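Local coordinates for protein glucoamylase (Thermoanaerobacterium thermosaccharolyticum, PDB 1LF6) that hydrolyses terminal alpha-1,4-linked glucose units one after another from the non-reducing ends of glucan chains, releasing beta-D-glucose, at residues A[298-306]-A[348-356]. Sequence-based numbering, arbitrary orientation.
Sequences YYNSMMILK and VANAFIAAG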
loop_
_atom_site.group_PDB
_atom_site.type_symbol
_atom_site.label_atom_id
_atom_site.label_comp_id
_atom_site.label_asym_id
_atom_site.label_seq_id
_atom_site.Cartn_x
_atom_site.Cartn_y
_atom_site.Cartn_z
ATOM N N TYR A 298 5.350 -9.667 -12.085
ATOM C CA TYR A 298 6.548 -9.798 -11.261
ATOM C C TYR A 298 7.262 -8.452 -11.217
ATOM O O TYR A 298 7.565 -7.931 -10.147
ATOM C CB TYR A 298 7.481 -10.855 -11.856
ATOM C CG TYR A 298 8.900 -10.821 -11.330
ATOM C CD1 TYR A 298 9.203 -11.260 -10.043
ATOM C CD2 TYR A 298 9.952 -10.385 -12.140
ATOM C CE1 TYR A 298 10.523 -11.277 -9.575
ATOM C CE2 TYR A 298 11.275 -10.397 -11.683
ATOM C CZ TYR A 298 11.554 -10.848 -10.404
ATOM O OH TYR A 298 12.862 -10.912 -9.973
ATOM N N TYR A 299 7.539 -7.889 -12.387
ATOM C CA TYR A 299 8.211 -6.600 -12.445
ATOM C C TYR A 299 7.332 -5.504 -11.835
ATOM O O TYR A 299 7.817 -4.649 -11.088
ATOM C CB TYR A 299 8.575 -6.270 -13.898
ATOM C CG TYR A 299 9.747 -7.077 -14.420
ATOM C CD1 TYR A 299 11.027 -6.897 -13.896
ATOM C CD2 TYR A 299 9.577 -8.030 -15.425
ATOM C CE1 TYR A 299 12.119 -7.652 -14.363
ATOM C CE2 TYR A 299 10.659 -8.792 -15.897
ATOM C CZ TYR A 299 11.925 -8.594 -15.359
ATOM O OH TYR A 299 12.988 -9.346 -15.821
ATOM N N ASN A 300 6.039 -5.533 -12.139
ATOM C CA ASN A 300 5.129 -4.530 -11.592
ATOM C C ASN A 300 5.193 -4.572 -10.069
ATOM O O ASN A 300 5.339 -3.535 -9.415
ATOM C CB ASN A 300 3.685 -4.783 -12.062
ATOM C CG ASN A 300 2.745 -3.626 -11.728
ATOM O OD1 ASN A 300 1.702 -3.818 -11.101
ATOM N ND2 ASN A 300 3.111 -2.425 -12.150
ATOM N N SER A 301 5.095 -5.775 -9.504
ATOM C CA SER A 301 5.140 -5.937 -8.053
ATOM C C SER A 301 6.446 -5.406 -7.462
ATOM O O SER A 301 6.430 -4.691 -6.464
ATOM C CB SER A 301 4.979 -7.416 -7.673
ATOM O OG SER A 301 3.730 -7.921 -8.121
ATOM N N MET A 302 7.573 -5.748 -8.085
ATOM C CA MET A 302 8.860 -5.301 -7.569
ATOM C C MET A 302 9.055 -3.784 -7.611
ATOM O O MET A 302 9.696 -3.218 -6.726
ATOM C CB MET A 302 10.007 -6.008 -8.300
ATOM C CG MET A 302 10.109 -7.507 -7.996
ATOM S SD MET A 302 10.040 -7.889 -6.233
ATOM C CE MET A 302 11.410 -6.905 -5.595
ATOM N N MET A 303 8.507 -3.122 -8.625
ATOM C CA MET A 303 8.639 -1.671 -8.719
ATOM C C MET A 303 7.773 -1.027 -7.640
ATOM O O MET A 303 8.191 -0.069 -6.975
ATOM C CB MET A 303 8.196 -1.175 -10.098
ATOM C CG MET A 303 9.008 -1.761 -11.246
ATOM S SD MET A 303 8.667 -1.010 -12.851
ATOM C CE MET A 303 10.104 -0.129 -13.074
ATOM N N ILE A 304 6.566 -1.557 -7.472
ATOM C CA ILE A 304 5.651 -1.042 -6.464
ATOM C C ILE A 304 6.317 -1.119 -5.093
ATOM O O ILE A 304 6.264 -0.162 -4.321
ATOM C CB ILE A 304 4.318 -1.836 -6.447
ATOM C CG1 ILE A 304 3.509 -1.511 -7.700
ATOM C CG2 ILE A 304 3.515 -1.506 -5.185
ATOM C CD1 ILE A 304 2.214 -2.287 -7.808
ATOM N N LEU A 305 6.959 -2.246 -4.794
ATOM C CA LEU A 305 7.635 -2.402 -3.507
ATOM C C LEU A 305 8.770 -1.391 -3.426
ATOM O O LEU A 305 8.919 -0.673 -2.438
ATOM C CB LEU A 305 8.191 -3.825 -3.355
ATOM C CG LEU A 305 7.150 -4.950 -3.330
ATOM C CD1 LEU A 305 7.847 -6.284 -3.116
ATOM C CD2 LEU A 305 6.123 -4.694 -2.218
ATOM N N LYS A 306 9.564 -1.335 -4.489
ATOM C CA LYS A 306 10.688 -0.416 -4.561
ATOM C C LYS A 306 10.214 1.017 -4.326
ATOM O O LYS A 306 10.884 1.803 -3.666
ATOM C CB LYS A 306 11.344 -0.526 -5.937
ATOM C CG LYS A 306 12.839 -0.711 -5.888
ATOM C CD LYS A 306 13.517 0.507 -5.334
ATOM C CE LYS A 306 15.009 0.281 -5.148
ATOM N NZ LYS A 306 15.615 1.536 -4.652
ATOM N N VAL A 348 8.244 -8.086 2.623
ATOM C CA VAL A 348 8.692 -7.269 1.500
ATOM C C VAL A 348 10.184 -7.562 1.275
ATOM O O VAL A 348 10.618 -7.773 0.149
ATOM C CB VAL A 348 8.464 -5.759 1.795
ATOM C CG1 VAL A 348 9.214 -4.889 0.765
ATOM C CG2 VAL A 348 6.964 -5.449 1.743
ATOM N N ALA A 349 10.954 -7.600 2.356
ATOM C CA ALA A 349 12.377 -7.891 2.269
ATOM C C ALA A 349 12.616 -9.260 1.620
ATOM O O ALA A 349 13.563 -9.439 0.850
ATOM C CB ALA A 349 12.994 -7.853 3.647
ATOM N N ASN A 350 11.761 -10.229 1.931
ATOM C CA ASN A 350 11.908 -11.552 1.351
ATOM C C ASN A 350 11.698 -11.521 -0.161
ATOM O O ASN A 350 12.339 -12.280 -0.898
ATOM C CB ASN A 350 10.941 -12.543 2.006
ATOM C CG ASN A 350 11.384 -12.939 3.395
ATOM O OD1 ASN A 350 12.584 -13.019 3.671
ATOM N ND2 ASN A 350 10.425 -13.201 4.275
ATOM N N ALA A 351 10.805 -10.648 -0.623
ATOM C CA ALA A 351 10.551 -10.516 -2.057
ATOM C C ALA A 351 11.790 -9.890 -2.703
ATOM O O ALA A 351 12.233 -10.329 -3.757
ATOM C CB ALA A 351 9.328 -9.638 -2.300
ATOM N N PHE A 352 12.348 -8.860 -2.067
ATOM C CA PHE A 352 13.548 -8.229 -2.604
ATOM C C PHE A 352 14.663 -9.269 -2.707
ATOM O O PHE A 352 15.408 -9.290 -3.680
ATOM C CB PHE A 352 14.007 -7.068 -1.704
ATOM C CG PHE A 352 13.257 -5.783 -1.934
ATOM C CD1 PHE A 352 13.175 -5.230 -3.210
ATOM C CD2 PHE A 352 12.658 -5.109 -0.873
ATOM C CE1 PHE A 352 12.507 -4.019 -3.429
ATOM C CE2 PHE A 352 11.988 -3.898 -1.079
ATOM C CZ PHE A 352 11.913 -3.355 -2.358
ATOM N N ILE A 353 14.776 -10.127 -1.700
ATOM C CA ILE A 353 15.800 -11.167 -1.708
ATOM C C ILE A 353 15.581 -12.100 -2.888
ATOM O O ILE A 353 16.499 -12.360 -3.664
ATOM C CB ILE A 353 15.778 -12.005 -0.414
ATOM C CG1 ILE A 353 16.149 -11.126 0.785
ATOM C CG2 ILE A 353 16.753 -13.175 -0.531
ATOM C CD1 ILE A 353 17.521 -10.509 0.683
ATOM N N ALA A 354 14.354 -12.595 -3.019
ATOM C CA ALA A 354 13.996 -13.507 -4.093
ATOM C C ALA A 354 14.224 -12.898 -5.470
ATOM O O ALA A 354 14.514 -13.613 -6.436
ATOM C CB ALA A 354 12.541 -13.920 -3.954
ATOM N N ALA A 355 14.074 -11.580 -5.556
ATOM C CA ALA A 355 14.242 -10.857 -6.813
ATOM C C ALA A 355 15.699 -10.488 -7.099
ATOM O O ALA A 355 16.033 -10.097 -8.215
ATOM C CB ALA A 355 13.379 -9.595 -6.798
ATOM N N GLY A 356 16.560 -10.606 -6.094
ATOM C CA GLY A 356 17.960 -10.283 -6.292
ATOM C C GLY A 356 18.367 -8.905 -5.800
ATOM O O GLY A 356 19.540 -8.539 -5.886
#
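M302 meets F352 and A355 through a chain folded twice, at chi2 (-48°) and chi3 (-57°), which turns its CE toward helix 348-355. F352 in turn sets CG anti to its carbonyl carbon (chi1 -81°), and its ring comes back toward helix 298-306, so that the two side chains run alongside one another, each heading for the other's helix. M302 CE ends 3.4 Å from F352 CD1, approaching the ring obliquely, and 3.5 Å from A355 CB. With an alanine at M302, the space between F352 CD1 and A355 CB that CE fills is likely to be left as a gap, and the F352 ring less firmly fixed on that side. The far rim of the ring meets backbone: F352 CZ lies 3.8 Å from K306 N, which sits at the ring edge. One turn on from M302, L305 CD2 and V348 CG2 meet tip to tip at 4.1 Å, while L305 CD1 packs on A351 CB at 3.8 Å. At the other end Y298 OH reaches A355 CB (3.5 Å), its hydrogen bond going to N288 O. No hydrogen bond joins the segments, and apolar packing at an axis separation of 10.7 Å carries the contact. Both helices belong to the (alpha/alpha) barrel of this family 15 enzyme, away from its annotated sites; Y283 of helix 269-284 and S360 of helix 358-375 touch F352, and V660 of helix 653-668 touches M302.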